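3-oxosteroid 1-dehydrogenase (Sterolibacterium denitrificans, PDB 7P18) probably oxidises 3-oxosteroids to their 3-oxo-Delta(1) products, using bound FAD and passing the electrons to an acceptor. Local coordinates at residues E234-E239 against K244-I249; R392-M397 against P402-P407. One frame throughout, in Å; residues are numbered along the deposited sequence.

In the fold
Both contacts belong to the FAD-binding domain, in series along the chain and on opposite sides of its centre, their nearest atoms about 38 Å apart. Contact 1 comes first: strand 233-239 turns through five residues into strand 245-253, a beta hairpin at the edge of the mixed sheet that also holds strands 256-262 and 7-8, near the FAD. Contact 2 opens only after contact 1 has closed. There helix 389-394 ends, and residues 402-407 of the following loop return to its last turn, beside the antiparallel sheet of strands 383-387 and 486-502. Neither contact nests in or crosses the other; each closes a short local loop.

Contact 1: E234-E239 against K244-I249; sequences ESLITE and KRVTGI
I237 and T247 meet in an antiparallel beta hairpin interrupted by a classic beta bulge, in which T247 and G248 both face I237. The I237 N-H points to G248 O (2.9 Å), reaching it from above the carbonyl plane. I237 O takes the T247 N-H at 2.9 Å and, weakly, the T247 hydroxyl, so one carbonyl serves two donors of the same residue. Beyond the bulge E239 and R245 pair through both backbone bonds, E239 N to R245 O and R245 N to E239 O, the second almost straight (N-H...O 171°). The E239 and R245 side chains run side by side, pointing the same way; their carboxylate and guanidinium planes are 79° apart, and a salt bridge joins E239 OE1 to R245 NH2 at 2.9 Å. I237 lays CD1 against I249 O (3.3 Å) and CG2 against T247 OG1. Replacing I237 by an alanine removes CG1, CG2 and CD1 and is likely to open a gap over G248 and the I249 carbonyl. On its other edge, strand 245-253 bonds through the backbones of T247 and I249 to A262 and L260 of strand 256-262. T247 CG2 sits over the centre of the R245 guanidinium, 3.8 Å above its plane.

Contact 2: R392-M397 against P402-P407; sequences RYNYPM and PGQIQP
With CG anti to the backbone N (chi1 -178°), the Y393 ring reaches back to Q404, whose CB lies over one face of the ring, offset toward the rim, in a CH-pi contact 3.5 Å from the ring centroid. The ring and the Q404 amide are turned 28° from each other. Beneath this pair the loop is bonded to the last turn of the helix by two successive backbone N-H groups: G403 N gives to R392 O at 2.8 Å, and Q404 N to Y393 O at 3.1 Å. G403 backs closely onto the helix, where a beta carbon would crowd R392 O and Y393 CA. P402 fits alongside, its CB 3.5 Å from Y393 O and its CD 4.1 Å from P396 CB, while P402 O accepts from both I405 N and Q406 N and so holds the turn closed. R392, bent at chi2 (74°), brings one face of its guanidinium over G403 CA; NH1 bonds to M401 O and NH2 forms a salt bridge with D408, so the charge is probably balanced by D408 of the same loop. The contact is at the surface, where helix 389-394 ends and the chain leaves helical geometry at Y395, whose OH bonds to D469. Behind it R392, at the helix end, packs on F387 of strand 383-387 and Y487 of strand 486-502.

Contact 1: E234-E239 against K244-I249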
loop_
_atom_site.group_PDB
_atom_site.type_symbol
_atom_site.label_atom_id
_atom_site.label_comp_id
_atom_site.label_asym_id
_atom_site.label_seq_id
_atom_site.Cartn_x
_atom_site.Cartn_y
_atom_site.Cartn_z
ATOM N N GLU A 234 -22.495 10.342 3.445
ATOM C CA GLU A 234 -22.860 10.547 4.862
ATOM C C GLU A 234 -23.600 9.363 5.466
ATOM O O GLU A 234 -23.368 9.062 6.634
ATOM C CB GLU A 234 -23.872 11.693 4.984
ATOM C CG GLU A 234 -23.313 13.047 4.713
ATOM C CD GLU A 234 -24.188 14.172 5.250
ATOM O OE1 GLU A 234 -25.357 13.911 5.754
ATOM O OE2 GLU A 234 -23.684 15.299 5.171
ATOM N N SER A 235 -24.546 8.766 4.749
ATOM C CA SER A 235 -25.389 7.712 5.360
ATOM C C SER A 235 -26.024 6.820 4.288
ATOM O O SER A 235 -26.051 7.163 3.121
ATOM C CB SER A 235 -26.419 8.330 6.282
ATOM O OG SER A 235 -27.301 9.137 5.528
ATOM N N LEU A 236 -26.510 5.677 4.717
ATOM C CA LEU A 236 -27.202 4.700 3.845
ATOM C C LEU A 236 -28.714 4.982 3.897
ATOM O O LEU A 236 -29.214 5.361 4.975
ATOM C CB LEU A 236 -26.887 3.303 4.396
ATOM C CG LEU A 236 -25.437 2.833 4.221
ATOM C CD1 LEU A 236 -25.143 1.604 5.082
ATOM C CD2 LEU A 236 -25.164 2.546 2.783
ATOM N N ILE A 237 -29.398 4.799 2.778
ATOM C CA ILE A 237 -30.892 4.745 2.723
ATOM C C ILE A 237 -31.296 3.261 2.759
ATOM O O ILE A 237 -30.748 2.480 1.992
ATOM C CB ILE A 237 -31.405 5.499 1.482
ATOM C CG1 ILE A 237 -30.905 6.953 1.511
ATOM C CG2 ILE A 237 -32.922 5.401 1.374
ATOM C CD1 ILE A 237 -31.106 7.727 0.233
ATOM N N THR A 238 -32.198 2.876 3.658
ATOM C CA THR A 238 -32.718 1.489 3.737
ATOM C C THR A 238 -34.256 1.445 3.649
ATOM O O THR A 238 -34.898 2.458 3.872
ATOM C CB THR A 238 -32.255 0.801 5.017
ATOM O OG1 THR A 238 -32.860 1.494 6.099
ATOM C CG2 THR A 238 -30.743 0.798 5.173
ATOM N N GLU A 239 -34.776 0.267 3.307
ATOM C CA GLU A 239 -36.215 -0.105 3.338
ATOM C C GLU A 239 -36.345 -1.476 4.008
ATOM O O GLU A 239 -35.349 -2.237 3.969
ATOM C CB GLU A 239 -36.787 -0.197 1.926
ATOM C CG GLU A 239 -36.781 1.118 1.184
ATOM C CD GLU A 239 -37.338 1.022 -0.234
ATOM O OE1 GLU A 239 -37.612 -0.113 -0.694
ATOM O OE2 GLU A 239 -37.484 2.080 -0.884
ATOM N N LYS A 244 -33.509 -5.087 6.694
ATOM C CA LYS A 244 -33.169 -3.842 5.974
ATOM C C LYS A 244 -32.387 -4.195 4.703
ATOM O O LYS A 244 -31.434 -5.022 4.742
ATOM C CB LYS A 244 -32.415 -2.905 6.918
ATOM C CG LYS A 244 -33.243 -2.388 8.081
ATOM C CD LYS A 244 -34.581 -1.858 7.617
ATOM C CE LYS A 244 -35.359 -1.142 8.696
ATOM N NZ LYS A 244 -36.026 -2.123 9.585
ATOM N N ARG A 245 -32.796 -3.574 3.610
ATOM C CA ARG A 245 -32.133 -3.609 2.293
ATOM C C ARG A 245 -31.639 -2.188 2.058
ATOM O O ARG A 245 -32.305 -1.254 2.516
ATOM C CB ARG A 245 -33.137 -4.048 1.216
ATOM C CG ARG A 245 -32.649 -3.953 -0.220
ATOM C CD ARG A 245 -33.640 -4.589 -1.173
ATOM N NE ARG A 245 -34.920 -3.907 -1.086
ATOM C CZ ARG A 245 -35.450 -3.107 -2.014
ATOM N NH1 ARG A 245 -34.808 -2.858 -3.148
ATOM N NH2 ARG A 245 -36.638 -2.560 -1.798
ATOM N N VAL A 246 -30.523 -2.041 1.361
ATOM C CA VAL A 246 -29.943 -0.708 1.064
ATOM C C VAL A 246 -30.428 -0.319 -0.317
ATOM O O VAL A 246 -30.235 -1.121 -1.267
ATOM C CB VAL A 246 -28.404 -0.726 1.151
ATOM C CG1 VAL A 246 -27.801 0.469 0.452
ATOM C CG2 VAL A 246 -27.970 -0.790 2.594
ATOM N N THR A 247 -31.030 0.869 -0.428
ATOM C CA THR A 247 -31.687 1.342 -1.677
ATOM C C THR A 247 -31.017 2.614 -2.186
ATOM O O THR A 247 -31.399 3.089 -3.278
ATOM C CB THR A 247 -33.181 1.577 -1.425
ATOM O OG1 THR A 247 -33.288 2.516 -0.355
ATOM C CG2 THR A 247 -33.884 0.309 -1.011
ATOM N N GLY A 248 -30.039 3.149 -1.437
ATOM C CA GLY A 248 -29.353 4.380 -1.844
ATOM C C GLY A 248 -28.441 4.934 -0.768
ATOM O O GLY A 248 -28.200 4.261 0.240
ATOM N N ILE A 249 -27.980 6.168 -0.974
ATOM C CA ILE A 249 -27.122 6.880 0.003
ATOM C C ILE A 249 -27.578 8.335 0.096
ATOM O O ILE A 249 -28.151 8.834 -0.867
ATOM C CB ILE A 249 -25.642 6.803 -0.412
ATOM C CG1 ILE A 249 -25.363 7.515 -1.736
ATOM C CG2 ILE A 249 -25.188 5.350 -0.445
ATOM C CD1 ILE A 249 -23.890 7.656 -2.091
#

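Contact 2: R392-M397 against P402-P407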
loop_
_atom_site.group_PDB
_atom_site.type_symbol
_atom_site.label_atom_id
_atom_site.label_comp_id
_atom_site.label_asym_id
_atom_site.label_seq_id
_atom_site.Cartn_x
_atom_site.Cartn_y
_atom_site.Cartn_z
ATOM N N ARG A 392 25.071 6.005 4.394
ATOM C CA ARG A 392 24.555 7.356 4.085
ATOM C C ARG A 392 24.946 7.762 2.676
ATOM O O ARG A 392 24.081 8.272 1.942
ATOM C CB ARG A 392 25.083 8.401 5.067
ATOM C CG ARG A 392 24.533 9.797 4.820
ATOM C CD ARG A 392 23.073 9.984 5.252
ATOM N NE ARG A 392 22.646 11.303 4.808
ATOM C CZ ARG A 392 22.146 11.590 3.603
ATOM N NH1 ARG A 392 21.847 10.655 2.716
ATOM N NH2 ARG A 392 21.917 12.844 3.295
ATOM N N TYR A 393 26.223 7.585 2.339
ATOM C CA TYR A 393 26.770 7.981 1.010
ATOM C C TYR A 393 26.115 7.145 -0.098
ATOM O O TYR A 393 25.816 7.702 -1.178
ATOM C CB TYR A 393 28.291 7.805 0.976
ATOM C CG TYR A 393 28.944 8.222 -0.324
ATOM C CD1 TYR A 393 29.205 9.554 -0.612
ATOM C CD2 TYR A 393 29.298 7.275 -1.265
ATOM C CE1 TYR A 393 29.820 9.926 -1.797
ATOM C CE2 TYR A 393 29.894 7.631 -2.463
ATOM C CZ TYR A 393 30.167 8.962 -2.725
ATOM O OH TYR A 393 30.743 9.326 -3.907
ATOM N N ASN A 394 25.944 5.844 0.144
ATOM C CA ASN A 394 25.553 4.856 -0.908
ATOM C C ASN A 394 24.039 4.769 -1.150
ATOM O O ASN A 394 23.656 4.478 -2.307
ATOM C CB ASN A 394 26.166 3.496 -0.623
ATOM C CG ASN A 394 27.650 3.554 -0.968
ATOM O OD1 ASN A 394 28.499 3.626 -0.099
ATOM N ND2 ASN A 394 27.926 3.850 -2.206
ATOM N N TYR A 395 23.197 4.985 -0.140
ATOM C CA TYR A 395 21.810 4.434 -0.158
ATOM C C TYR A 395 20.777 5.482 0.194
ATOM O O TYR A 395 21.059 6.384 0.965
ATOM C CB TYR A 395 21.704 3.276 0.827
ATOM C CG TYR A 395 22.632 2.123 0.557
ATOM C CD1 TYR A 395 22.738 1.574 -0.712
ATOM C CD2 TYR A 395 23.363 1.551 1.569
ATOM C CE1 TYR A 395 23.558 0.479 -0.957
ATOM C CE2 TYR A 395 24.210 0.478 1.333
ATOM C CZ TYR A 395 24.303 -0.060 0.065
ATOM O OH TYR A 395 25.113 -1.135 -0.156
ATOM N N PRO A 396 19.546 5.355 -0.346
ATOM C CA PRO A 396 18.427 6.200 0.061
ATOM C C PRO A 396 17.885 5.643 1.379
ATOM O O PRO A 396 18.175 4.505 1.720
ATOM C CB PRO A 396 17.433 6.058 -1.090
ATOM C CG PRO A 396 17.646 4.675 -1.593
ATOM C CD PRO A 396 19.116 4.339 -1.317
ATOM N N MET A 397 17.115 6.461 2.097
ATOM C CA MET A 397 16.332 6.001 3.272
ATOM C C MET A 397 15.132 6.941 3.438
ATOM O O MET A 397 15.280 8.037 4.001
ATOM C CB MET A 397 17.186 5.953 4.533
ATOM C CG MET A 397 16.477 5.258 5.712
ATOM S SD MET A 397 15.925 3.569 5.394
ATOM C CE MET A 397 17.485 2.703 5.187
ATOM N N PRO A 402 20.755 9.215 -1.530
ATOM C CA PRO A 402 22.156 8.892 -1.240
ATOM C C PRO A 402 22.997 10.178 -1.105
ATOM O O PRO A 402 22.783 11.115 -1.903
ATOM C CB PRO A 402 22.597 8.063 -2.440
ATOM C CG PRO A 402 21.296 7.476 -2.978
ATOM C CD PRO A 402 20.258 8.565 -2.756
ATOM N N GLY A 403 23.858 10.221 -0.093
ATOM C CA GLY A 403 24.747 11.361 0.182
ATOM C C GLY A 403 25.618 11.712 -1.017
ATOM O O GLY A 403 25.953 12.887 -1.160
ATOM N N GLN A 404 25.937 10.723 -1.853
ATOM C CA GLN A 404 26.706 10.920 -3.109
ATOM C C GLN A 404 25.995 11.958 -3.993
ATOM O O GLN A 404 26.714 12.744 -4.625
ATOM C CB GLN A 404 27.004 9.576 -3.781
ATOM C CG GLN A 404 25.926 8.962 -4.665
ATOM C CD GLN A 404 26.440 7.688 -5.311
ATOM O OE1 GLN A 404 27.435 7.696 -6.042
ATOM N NE2 GLN A 404 25.784 6.569 -5.031
ATOM N N ILE A 405 24.662 12.034 -3.994
ATOM C CA ILE A 405 23.925 13.006 -4.859
ATOM C C ILE A 405 23.268 14.125 -4.033
ATOM O O ILE A 405 22.994 15.141 -4.639
ATOM C CB ILE A 405 22.915 12.300 -5.783
ATOM C CG1 ILE A 405 21.665 11.816 -5.051
ATOM C CG2 ILE A 405 23.591 11.171 -6.541
ATOM C CD1 ILE A 405 20.621 11.212 -5.971
ATOM N N GLN A 406 23.013 13.955 -2.728
ATOM C CA GLN A 406 22.309 14.969 -1.878
ATOM C C GLN A 406 23.025 15.062 -0.536
ATOM O O GLN A 406 23.009 14.120 0.241
ATOM C CB GLN A 406 20.829 14.596 -1.701
ATOM C CG GLN A 406 20.185 15.051 -0.387
ATOM C CD GLN A 406 19.049 14.184 0.113
ATOM O OE1 GLN A 406 17.988 14.096 -0.502
ATOM N NE2 GLN A 406 19.222 13.565 1.272
ATOM N N PRO A 407 23.664 16.199 -0.208
ATOM C CA PRO A 407 24.308 16.363 1.097
ATOM C C PRO A 407 23.258 16.534 2.201
ATOM O O PRO A 407 22.135 16.777 1.879
ATOM C CB PRO A 407 25.131 17.649 0.929
ATOM C CG PRO A 407 24.334 18.441 -0.091
ATOM C CD PRO A 407 23.756 17.410 -1.040
#